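Ribonucleoside triphosphate reductase (Lactobacillus leichmannii, PDB 1L1L) catalyses the vitamin B12-dependent reduction of ribonucleoside triphosphates to deoxyribonucleoside triphosphates, working as an allosterically regulated monomer. Local coordinates at residues D479-R488 with V613-A621; A569-D579 with T600-K611. All blocks are in the same frame, centred on the assembly; numbering follows the deposited sequence.

Contact 1. Residues D479-R488 with V613-A621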
loop_
_atom_site.group_PDB
_atom_site.type_symbol
_atom_site.label_atom_id
_atom_site.label_comp_id
_atom_site.label_asym_id
_atom_site.label_seq_id
_atom_site.Cartn_x
_atom_site.Cartn_y
_atom_site.Cartn_z
ATOM N N ASP A 479 -17.235 -11.829 -6.538
ATOM C CA ASP A 479 -18.676 -11.544 -6.461
ATOM C C ASP A 479 -19.223 -11.282 -7.862
ATOM O O ASP A 479 -20.272 -11.805 -8.252
ATOM C CB ASP A 479 -18.976 -10.291 -5.626
ATOM C CG ASP A 479 -18.555 -10.413 -4.178
ATOM O OD1 ASP A 479 -18.525 -11.537 -3.627
ATOM O OD2 ASP A 479 -18.277 -9.349 -3.585
ATOM N N TRP A 480 -18.504 -10.446 -8.600
ATOM C CA TRP A 480 -18.896 -10.066 -9.949
ATOM C C TRP A 480 -19.012 -11.249 -10.904
ATOM O O TRP A 480 -19.967 -11.324 -11.678
ATOM C CB TRP A 480 -17.902 -9.048 -10.507
ATOM C CG TRP A 480 -18.242 -8.533 -11.872
ATOM C CD1 TRP A 480 -19.429 -7.976 -12.267
ATOM C CD2 TRP A 480 -17.364 -8.450 -13.005
ATOM N NE1 TRP A 480 -19.341 -7.547 -13.571
ATOM C CE2 TRP A 480 -18.086 -7.825 -14.047
ATOM C CE3 TRP A 480 -16.038 -8.841 -13.241
ATOM C CZ2 TRP A 480 -17.524 -7.579 -15.309
ATOM C CZ3 TRP A 480 -15.480 -8.596 -14.497
ATOM C CH2 TRP A 480 -16.226 -7.970 -15.513
ATOM N N LEU A 481 -18.045 -12.165 -10.848
ATOM C CA LEU A 481 -18.045 -13.335 -11.725
ATOM C C LEU A 481 -19.049 -14.420 -11.330
ATOM O O LEU A 481 -19.739 -14.970 -12.183
ATOM C CB LEU A 481 -16.642 -13.951 -11.791
ATOM C CG LEU A 481 -15.509 -13.058 -12.312
ATOM C CD1 LEU A 481 -14.196 -13.835 -12.281
ATOM C CD2 LEU A 481 -15.818 -12.589 -13.719
ATOM N N LEU A 482 -19.129 -14.730 -10.041
ATOM C CA LEU A 482 -20.044 -15.766 -9.573
ATOM C C LEU A 482 -21.482 -15.401 -9.917
ATOM O O LEU A 482 -22.272 -16.240 -10.359
ATOM C CB LEU A 482 -19.909 -15.954 -8.060
ATOM C CG LEU A 482 -20.797 -17.028 -7.415
ATOM C CD1 LEU A 482 -20.502 -18.385 -8.035
ATOM C CD2 LEU A 482 -20.546 -17.064 -5.910
ATOM N N THR A 483 -21.806 -14.133 -9.715
ATOM C CA THR A 483 -23.139 -13.631 -9.986
ATOM C C THR A 483 -23.402 -13.666 -11.481
ATOM O O THR A 483 -24.283 -14.383 -11.957
ATOM C CB THR A 483 -23.277 -12.184 -9.482
ATOM O OG1 THR A 483 -23.025 -12.157 -8.072
ATOM C CG2 THR A 483 -24.682 -11.637 -9.751
ATOM N N ARG A 484 -22.597 -12.908 -12.216
ATOM C CA ARG A 484 -22.740 -12.795 -13.656
ATOM C C ARG A 484 -22.491 -14.064 -14.479
ATOM O O ARG A 484 -22.975 -14.171 -15.605
ATOM C CB ARG A 484 -21.845 -11.662 -14.149
ATOM C CG ARG A 484 -22.385 -10.950 -15.362
ATOM C CD ARG A 484 -21.714 -9.602 -15.545
ATOM N NE ARG A 484 -22.173 -8.927 -16.758
ATOM C CZ ARG A 484 -21.624 -7.819 -17.247
ATOM N NH1 ARG A 484 -20.596 -7.258 -16.624
ATOM N NH2 ARG A 484 -22.090 -7.284 -18.368
ATOM N N LEU A 485 -21.762 -15.031 -13.929
ATOM C CA LEU A 485 -21.474 -16.262 -14.664
ATOM C C LEU A 485 -22.161 -17.497 -14.086
ATOM O O LEU A 485 -22.426 -18.469 -14.802
ATOM C CB LEU A 485 -19.963 -16.523 -14.700
ATOM C CG LEU A 485 -19.017 -15.526 -15.371
ATOM C CD1 LEU A 485 -17.579 -16.002 -15.175
ATOM C CD2 LEU A 485 -19.338 -15.404 -16.850
ATOM N N GLY A 486 -22.440 -17.461 -12.788
ATOM C CA GLY A 486 -23.066 -18.592 -12.138
ATOM C C GLY A 486 -22.023 -19.561 -11.623
ATOM O O GLY A 486 -22.334 -20.478 -10.866
ATOM N N ASN A 487 -20.773 -19.358 -12.033
ATOM C CA ASN A 487 -19.678 -20.226 -11.612
ATOM C C ASN A 487 -18.366 -19.448 -11.544
ATOM O O ASN A 487 -18.314 -18.275 -11.894
ATOM C CB ASN A 487 -19.522 -21.390 -12.595
ATOM C CG ASN A 487 -19.334 -20.917 -14.027
ATOM O OD1 ASN A 487 -20.274 -20.434 -14.661
ATOM N ND2 ASN A 487 -18.114 -21.039 -14.538
ATOM N N ARG A 488 -17.307 -20.119 -11.103
ATOM C CA ARG A 488 -15.997 -19.485 -10.988
ATOM C C ARG A 488 -15.243 -19.509 -12.317
ATOM O O ARG A 488 -15.330 -20.488 -13.069
ATOM C CB ARG A 488 -15.189 -20.183 -9.894
ATOM C CG ARG A 488 -15.892 -20.157 -8.540
ATOM C CD ARG A 488 -14.977 -20.621 -7.431
ATOM N NE ARG A 488 -14.503 -21.983 -7.647
ATOM C CZ ARG A 488 -15.248 -23.070 -7.492
ATOM N NH1 ARG A 488 -16.518 -22.962 -7.115
ATOM N NH2 ARG A 488 -14.719 -24.265 -7.706
ATOM N N VAL A 613 -22.032 -12.562 -1.138
ATOM C CA VAL A 613 -22.762 -12.667 -2.390
ATOM C C VAL A 613 -22.657 -14.104 -2.875
ATOM O O VAL A 613 -21.609 -14.744 -2.733
ATOM C CB VAL A 613 -22.153 -11.744 -3.456
ATOM C CG1 VAL A 613 -22.856 -11.936 -4.781
ATOM C CG2 VAL A 613 -22.258 -10.302 -3.004
ATOM N N GLY A 614 -23.749 -14.620 -3.428
ATOM C CA GLY A 614 -23.743 -15.979 -3.932
ATOM C C GLY A 614 -23.556 -17.028 -2.857
ATOM O O GLY A 614 -23.191 -18.166 -3.153
ATOM N N ALA A 615 -23.820 -16.647 -1.612
ATOM C CA ALA A 615 -23.676 -17.547 -0.476
ATOM C C ALA A 615 -24.373 -18.893 -0.675
ATOM O O ALA A 615 -23.868 -19.933 -0.241
ATOM C CB ALA A 615 -24.204 -16.869 0.787
ATOM N N ASP A 616 -25.526 -18.874 -1.340
ATOM C CA ASP A 616 -26.291 -20.096 -1.565
ATOM C C ASP A 616 -26.097 -20.727 -2.937
ATOM O O ASP A 616 -26.884 -21.579 -3.351
ATOM C CB ASP A 616 -27.780 -19.827 -1.329
ATOM C CG ASP A 616 -28.068 -19.421 0.096
ATOM O OD1 ASP A 616 -27.599 -20.130 1.013
ATOM O OD2 ASP A 616 -28.760 -18.399 0.299
ATOM N N ASN A 617 -25.054 -20.307 -3.644
ATOM C CA ASN A 617 -24.766 -20.866 -4.955
ATOM C C ASN A 617 -23.850 -22.062 -4.733
ATOM O O ASN A 617 -22.861 -21.970 -4.005
ATOM C CB ASN A 617 -24.063 -19.837 -5.838
ATOM C CG ASN A 617 -23.812 -20.351 -7.239
ATOM O OD1 ASN A 617 -23.343 -21.471 -7.427
ATOM N ND2 ASN A 617 -24.110 -19.527 -8.233
ATOM N N PRO A 618 -24.166 -23.206 -5.351
ATOM C CA PRO A 618 -23.317 -24.388 -5.170
ATOM C C PRO A 618 -21.902 -24.160 -5.706
ATOM O O PRO A 618 -20.987 -24.929 -5.409
ATOM C CB PRO A 618 -24.075 -25.473 -5.929
ATOM C CG PRO A 618 -24.779 -24.690 -7.013
ATOM C CD PRO A 618 -25.274 -23.480 -6.280
ATOM N N ASN A 619 -21.733 -23.106 -6.500
ATOM C CA ASN A 619 -20.430 -22.768 -7.058
ATOM C C ASN A 619 -19.694 -21.799 -6.142
ATOM O O ASN A 619 -18.577 -21.371 -6.445
ATOM C CB ASN A 619 -20.566 -22.150 -8.455
ATOM C CG ASN A 619 -20.861 -23.187 -9.519
ATOM O OD1 ASN A 619 -20.185 -24.217 -9.603
ATOM N ND2 ASN A 619 -21.867 -22.923 -10.343
ATOM N N PHE A 620 -20.332 -21.446 -5.029
ATOM C CA PHE A 620 -19.718 -20.545 -4.066
ATOM C C PHE A 620 -18.540 -21.280 -3.455
ATOM O O PHE A 620 -18.669 -22.438 -3.057
ATOM C CB PHE A 620 -20.689 -20.186 -2.940
ATOM C CG PHE A 620 -20.081 -19.295 -1.891
ATOM C CD1 PHE A 620 -19.993 -17.923 -2.094
ATOM C CD2 PHE A 620 -19.532 -19.837 -0.736
ATOM C CE1 PHE A 620 -19.361 -17.100 -1.162
ATOM C CE2 PHE A 620 -18.894 -19.028 0.205
ATOM C CZ PHE A 620 -18.807 -17.657 -0.008
ATOM N N ALA A 621 -17.399 -20.608 -3.366
ATOM C CA ALA A 621 -16.211 -21.227 -2.797
ATOM C C ALA A 621 -15.611 -20.348 -1.710
ATOM O O ALA A 621 -15.395 -19.156 -1.922
ATOM C CB ALA A 621 -15.185 -21.473 -3.889
HETATM O O HOH W 1 -19.057 -14.198 -3.853
#

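Contact 2. Residues A569-D579 with T600-K611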
loop_
_atom_site.group_PDB
_atom_site.type_symbol
_atom_site.label_atom_id
_atom_site.label_comp_id
_atom_site.label_asym_id
_atom_site.label_seq_id
_atom_site.Cartn_x
_atom_site.Cartn_y
_atom_site.Cartn_z
ATOM N N ALA A 569 -19.319 -18.236 3.613
ATOM C CA ALA A 569 -20.625 -17.819 3.078
ATOM C C ALA A 569 -21.407 -16.958 4.068
ATOM O O ALA A 569 -21.914 -15.888 3.725
ATOM C CB ALA A 569 -21.444 -19.047 2.714
ATOM N N TYR A 570 -21.509 -17.448 5.295
ATOM C CA TYR A 570 -22.205 -16.748 6.361
ATOM C C TYR A 570 -21.219 -16.663 7.517
ATOM O O TYR A 570 -20.682 -17.679 7.960
ATOM C CB TYR A 570 -23.444 -17.532 6.785
ATOM C CG TYR A 570 -24.488 -17.644 5.703
ATOM C CD1 TYR A 570 -25.315 -16.564 5.391
ATOM C CD2 TYR A 570 -24.638 -18.823 4.974
ATOM C CE1 TYR A 570 -26.266 -16.657 4.383
ATOM C CE2 TYR A 570 -25.586 -18.923 3.960
ATOM C CZ TYR A 570 -26.395 -17.836 3.671
ATOM O OH TYR A 570 -27.332 -17.928 2.661
ATOM N N LEU A 571 -20.985 -15.457 8.010
ATOM C CA LEU A 571 -20.030 -15.283 9.090
ATOM C C LEU A 571 -20.433 -14.215 10.088
ATOM O O LEU A 571 -21.277 -13.366 9.809
ATOM C CB LEU A 571 -18.674 -14.853 8.523
ATOM C CG LEU A 571 -17.913 -15.654 7.470
ATOM C CD1 LEU A 571 -16.917 -14.730 6.788
ATOM C CD2 LEU A 571 -17.203 -16.829 8.116
ATOM N N ILE A 572 -19.804 -14.273 11.254
ATOM C CA ILE A 572 -19.978 -13.251 12.266
ATOM C C ILE A 572 -18.618 -12.568 12.195
ATOM O O ILE A 572 -17.599 -13.181 12.532
ATOM C CB ILE A 572 -20.133 -13.811 13.692
ATOM C CG1 ILE A 572 -21.505 -14.456 13.879
ATOM C CG2 ILE A 572 -19.926 -12.685 14.701
ATOM C CD1 ILE A 572 -22.676 -13.527 13.641
ATOM N N GLN A 573 -18.577 -11.329 11.726
ATOM C CA GLN A 573 -17.302 -10.634 11.660
ATOM C C GLN A 573 -17.191 -9.706 12.847
ATOM O O GLN A 573 -18.107 -8.941 13.130
ATOM C CB GLN A 573 -17.165 -9.860 10.352
ATOM C CG GLN A 573 -16.959 -10.776 9.160
ATOM C CD GLN A 573 -16.115 -10.138 8.076
ATOM O OE1 GLN A 573 -15.013 -9.659 8.339
ATOM N NE2 GLN A 573 -16.626 -10.138 6.846
ATOM N N ARG A 574 -16.071 -9.805 13.560
ATOM C CA ARG A 574 -15.828 -8.982 14.737
ATOM C C ARG A 574 -14.924 -7.791 14.447
ATOM O O ARG A 574 -13.823 -7.943 13.904
ATOM C CB ARG A 574 -15.192 -9.820 15.855
ATOM C CG ARG A 574 -16.094 -10.896 16.416
ATOM C CD ARG A 574 -15.437 -11.604 17.598
ATOM N NE ARG A 574 -16.398 -12.441 18.298
ATOM C CZ ARG A 574 -16.825 -13.613 17.854
ATOM N NH1 ARG A 574 -16.364 -14.099 16.712
ATOM N NH2 ARG A 574 -17.734 -14.290 18.544
ATOM N N ILE A 575 -15.390 -6.607 14.827
ATOM C CA ILE A 575 -14.634 -5.378 14.654
ATOM C C ILE A 575 -14.277 -4.893 16.048
ATOM O O ILE A 575 -15.144 -4.789 16.915
ATOM C CB ILE A 575 -15.477 -4.314 13.935
ATOM C CG1 ILE A 575 -16.028 -4.902 12.641
ATOM C CG2 ILE A 575 -14.637 -3.084 13.655
ATOM C CD1 ILE A 575 -14.954 -5.509 11.744
ATOM N N ARG A 576 -12.997 -4.611 16.269
ATOM C CA ARG A 576 -12.530 -4.169 17.573
ATOM C C ARG A 576 -12.480 -2.655 17.712
ATOM O O ARG A 576 -11.985 -1.947 16.821
ATOM C CB ARG A 576 -11.155 -4.793 17.854
ATOM C CG ARG A 576 -11.178 -6.293 17.574
ATOM C CD ARG A 576 -10.132 -7.079 18.342
ATOM N NE ARG A 576 -8.786 -6.562 18.139
ATOM C CZ ARG A 576 -7.686 -7.182 18.557
ATOM N NH1 ARG A 576 -6.488 -6.643 18.339
ATOM N NH2 ARG A 576 -7.783 -8.353 19.178
ATOM N N PHE A 577 -13.004 -2.175 18.840
ATOM C CA PHE A 577 -13.066 -0.755 19.161
ATOM C C PHE A 577 -12.481 -0.472 20.533
ATOM O O PHE A 577 -12.597 -1.290 21.444
ATOM C CB PHE A 577 -14.525 -0.253 19.228
ATOM C CG PHE A 577 -15.275 -0.335 17.933
ATOM C CD1 PHE A 577 -15.866 -1.525 17.526
ATOM C CD2 PHE A 577 -15.372 0.784 17.108
ATOM C CE1 PHE A 577 -16.543 -1.612 16.311
ATOM C CE2 PHE A 577 -16.047 0.712 15.891
ATOM C CZ PHE A 577 -16.632 -0.486 15.488
ATOM N N GLN A 578 -11.891 0.707 20.683
ATOM C CA GLN A 578 -11.381 1.142 21.974
ATOM C C GLN A 578 -12.656 1.322 22.798
ATOM O O GLN A 578 -13.679 1.770 22.274
ATOM C CB GLN A 578 -10.652 2.483 21.838
ATOM C CG GLN A 578 -9.129 2.383 21.966
ATOM C CD GLN A 578 -8.394 3.616 21.450
ATOM O OE1 GLN A 578 -7.211 3.814 21.743
ATOM N NE2 GLN A 578 -9.084 4.437 20.662
ATOM N N ASP A 579 -12.607 0.957 24.074
ATOM C CA ASP A 579 -13.772 1.082 24.940
ATOM C C ASP A 579 -14.330 2.504 25.019
ATOM O O ASP A 579 -15.476 2.693 25.407
ATOM C CB ASP A 579 -13.444 0.588 26.352
ATOM C CG ASP A 579 -13.357 -0.921 26.442
ATOM O OD1 ASP A 579 -13.121 -1.424 27.559
ATOM O OD2 ASP A 579 -13.527 -1.611 25.413
ATOM N N THR A 600 -6.838 -7.883 23.594
ATOM C CA THR A 600 -6.341 -6.533 23.818
ATOM C C THR A 600 -7.064 -5.872 24.971
ATOM O O THR A 600 -8.288 -5.957 25.092
ATOM C CB THR A 600 -6.530 -5.644 22.564
ATOM O OG1 THR A 600 -6.110 -6.364 21.397
ATOM C CG2 THR A 600 -5.703 -4.372 22.681
ATOM N N GLU A 601 -6.299 -5.198 25.815
ATOM C CA GLU A 601 -6.831 -4.512 26.977
ATOM C C GLU A 601 -7.727 -3.333 26.581
ATOM O O GLU A 601 -7.514 -2.712 25.542
ATOM C CB GLU A 601 -5.660 -4.022 27.826
ATOM C CG GLU A 601 -6.050 -3.449 29.163
ATOM C CD GLU A 601 -4.862 -3.339 30.097
ATOM O OE1 GLU A 601 -3.764 -2.990 29.615
ATOM O OE2 GLU A 601 -5.032 -3.588 31.310
ATOM N N ASN A 602 -8.725 -3.042 27.414
ATOM C CA ASN A 602 -9.661 -1.930 27.193
ATOM C C ASN A 602 -10.194 -1.839 25.770
ATOM O O ASN A 602 -10.250 -0.751 25.193
ATOM C CB ASN A 602 -9.000 -0.597 27.539
ATOM C CG ASN A 602 -8.414 -0.581 28.927
ATOM O OD1 ASN A 602 -9.114 -0.806 29.918
ATOM N ND2 ASN A 602 -7.117 -0.309 29.010
ATOM N N THR A 603 -10.594 -2.971 25.211
ATOM C CA THR A 603 -11.116 -3.009 23.854
ATOM C C THR A 603 -12.423 -3.817 23.833
ATOM O O THR A 603 -12.604 -4.750 24.611
ATOM C CB THR A 603 -10.066 -3.638 22.900
ATOM O OG1 THR A 603 -8.926 -2.772 22.804
ATOM C CG2 THR A 603 -10.640 -3.866 21.528
ATOM N N THR A 604 -13.338 -3.439 22.947
ATOM C CA THR A 604 -14.634 -4.107 22.827
ATOM C C THR A 604 -14.814 -4.662 21.423
ATOM O O THR A 604 -14.484 -3.997 20.438
ATOM C CB THR A 604 -15.824 -3.116 23.078
ATOM O OG1 THR A 604 -15.747 -2.579 24.400
ATOM C CG2 THR A 604 -17.163 -3.825 22.905
ATOM N N CYS A 605 -15.331 -5.879 21.335
ATOM C CA CYS A 605 -15.598 -6.496 20.049
ATOM C C CYS A 605 -17.070 -6.260 19.744
ATOM O O CYS A 605 -17.911 -6.327 20.639
ATOM C CB CYS A 605 -15.382 -8.007 20.093
ATOM S SG CYS A 605 -13.676 -8.568 19.921
ATOM N N VAL A 606 -17.372 -5.982 18.483
ATOM C CA VAL A 606 -18.752 -5.806 18.073
ATOM C C VAL A 606 -18.985 -6.812 16.942
ATOM O O VAL A 606 -18.227 -6.856 15.958
ATOM C CB VAL A 606 -19.022 -4.359 17.608
ATOM C CG1 VAL A 606 -20.479 -4.217 17.173
ATOM C CG2 VAL A 606 -18.713 -3.386 18.747
ATOM N N GLU A 607 -20.028 -7.628 17.091
ATOM C CA GLU A 607 -20.345 -8.668 16.118
ATOM C C GLU A 607 -21.263 -8.238 14.970
ATOM O O GLU A 607 -22.414 -7.813 15.190
ATOM C CB GLU A 607 -20.941 -9.868 16.856
ATOM C CG GLU A 607 -20.136 -10.208 18.119
ATOM C CD GLU A 607 -20.539 -11.507 18.780
ATOM O OE1 GLU A 607 -21.504 -12.155 18.325
ATOM O OE2 GLU A 607 -19.868 -11.886 19.771
ATOM N N PHE A 608 -20.752 -8.369 13.746
ATOM C CA PHE A 608 -21.512 -7.999 12.543
ATOM C C PHE A 608 -21.852 -9.222 11.704
ATOM O O PHE A 608 -20.965 -9.845 11.115
ATOM C CB PHE A 608 -20.718 -7.026 11.655
ATOM C CG PHE A 608 -20.440 -5.688 12.285
ATOM C CD1 PHE A 608 -19.467 -5.549 13.273
ATOM C CD2 PHE A 608 -21.162 -4.554 11.888
ATOM C CE1 PHE A 608 -19.213 -4.301 13.861
ATOM C CE2 PHE A 608 -20.921 -3.310 12.466
ATOM C CZ PHE A 608 -19.947 -3.177 13.454
ATOM N N PRO A 609 -23.138 -9.608 11.656
ATOM C CA PRO A 609 -23.520 -10.772 10.847
ATOM C C PRO A 609 -23.332 -10.377 9.375
ATOM O O PRO A 609 -23.724 -9.278 8.981
ATOM C CB PRO A 609 -24.998 -10.975 11.200
ATOM C CG PRO A 609 -25.090 -10.418 12.609
ATOM C CD PRO A 609 -24.251 -9.167 12.515
ATOM N N ILE A 610 -22.721 -11.244 8.570
ATOM C CA ILE A 610 -22.499 -10.917 7.161
ATOM C C ILE A 610 -22.721 -12.071 6.200
ATOM O O ILE A 610 -22.229 -13.183 6.408
ATOM C CB ILE A 610 -21.065 -10.377 6.914
ATOM C CG1 ILE A 610 -20.860 -9.068 7.676
ATOM C CG2 ILE A 610 -20.845 -10.158 5.416
ATOM C CD1 ILE A 610 -19.497 -8.436 7.469
ATOM N N LYS A 611 -23.463 -11.789 5.137
ATOM C CA LYS A 611 -23.750 -12.785 4.115
ATOM C C LYS A 611 -22.992 -12.436 2.849
ATOM O O LYS A 611 -23.104 -11.322 2.337
ATOM C CB LYS A 611 -25.245 -12.831 3.806
ATOM C CG LYS A 611 -25.605 -13.818 2.708
ATOM C CD LYS A 611 -27.116 -13.913 2.515
ATOM C CE LYS A 611 -27.472 -14.959 1.458
ATOM N NZ LYS A 611 -28.951 -15.115 1.293
HETATM O O HOH W 2 -13.240 -4.131 27.373
#

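Contact 1. Residues D479-R488 with V613-A621
The guanidinium of R488 has the methyl of A621 over one face, with A621 CB 3.9 Å from R488 CZ, while N619 O lies at its edge. NH1 donates to that carbonyl (R488 NH1 to N619 O, 2.7 Å) within the guanidinium plane but from above the carbonyl plane. The bend at chi3 (-60°) turns the group back toward the loop, and NE pairs with E630. F620 is met at its ring edge by L482 CD2, whereas A615 CA of its own loop sits over one ring face, offset toward the rim. This is a helix C-terminus clasped by a loop of two type I turns, G614 to N617 and N617 to F620; an Asx turn at N617 OD1 reinforces the second. Just past the helix, G486 has positive phi, and its carbonyl accepts N619 ND2 at 2.5 Å, a length short enough to be doubtful in detail, and, weakly, N617 ND2. L482, with CG anti to the backbone N (chi1 -179°), spreads its two methyls: CD1 lies 3.8 Å from N619 CB and CD2 3.9 Å from G614 CA. One turn earlier, D479 OD1 packs 3.6 Å from V613 CB, accepts from H566, and is joined to V613 O by a water.

Contact 2. Residues A569-D579 with T600-K611
F577 and V606, like I575 and F608, mesh on the better-packed face of an antiparallel strand pair. V606 CG2 lies 3.6 Å from F577 CD1, and I575 CG1 lies 3.5 Å from F608 CE1, the latter two side chains crossing nearly at right angles. Further along the same face, the chain of Q573 bends at chi2 (-149°), which brings NE2 back to I610 CD1. Beneath these side chains the backbones are closely laced. The hydrogen-bonded pairs L571-I610, Q573-F608, I575-V606 and F577-T604 each contribute two N-H...O bonds, and CA-H...O contacts lie between them.

The other face is more polar. R574 and E607 run side by side from a non-hydrogen-bonded pair, but their salt bridge is long (R574 NH2 to E607 OE2, 3.4 Å) and their flat groups are turned 68° apart; each also has an outside partner, A688 O and E691 among those of R574, and R701 for E607. K611 stretches fully extended beside the ring of Y570, its CG 3.4 Å from Y570 CE1. The contact is looser and more exposed at the 576-579 end. There R576 lays one face of its guanidinium over T600 OG1 without bonding to it and pairs instead with D597. D579, in contrast, closes the end of the ladder: its N donates to N602 O, and D579 OD2 accepts from T604 OG1 (2.6 Å) from above the carboxylate plane.

These are the two central strands of a four-stranded antiparallel sheet, with 593-596 beyond 603-611 and 690-692 beyond 570-578. Helix 583-589 packs on F577, T604 and V606, while helix 695-704 touches Y570, I572, P609 and K611 on the opposite face.

The chain passes from contact 2 into contact 1 almost without a break, since strand 603-611 runs out into the 613-621 loop; the other partners are separate elements, a strand and a helix end. Both contacts are only partly buried and lie well away from the centre of the chain. Contact 2 is the larger, built on a regular backbone ladder, whereas contact 1 relies on side-chain amides, one arginine, a bridging water and the packing of one leucine, L482, to join irregular backbone to a helix end. Their centres are about 26 Å apart, yet they meet: D616 of the loop probably accepts from Y570 OH and pairs weakly with K611, and F620 packs on A569.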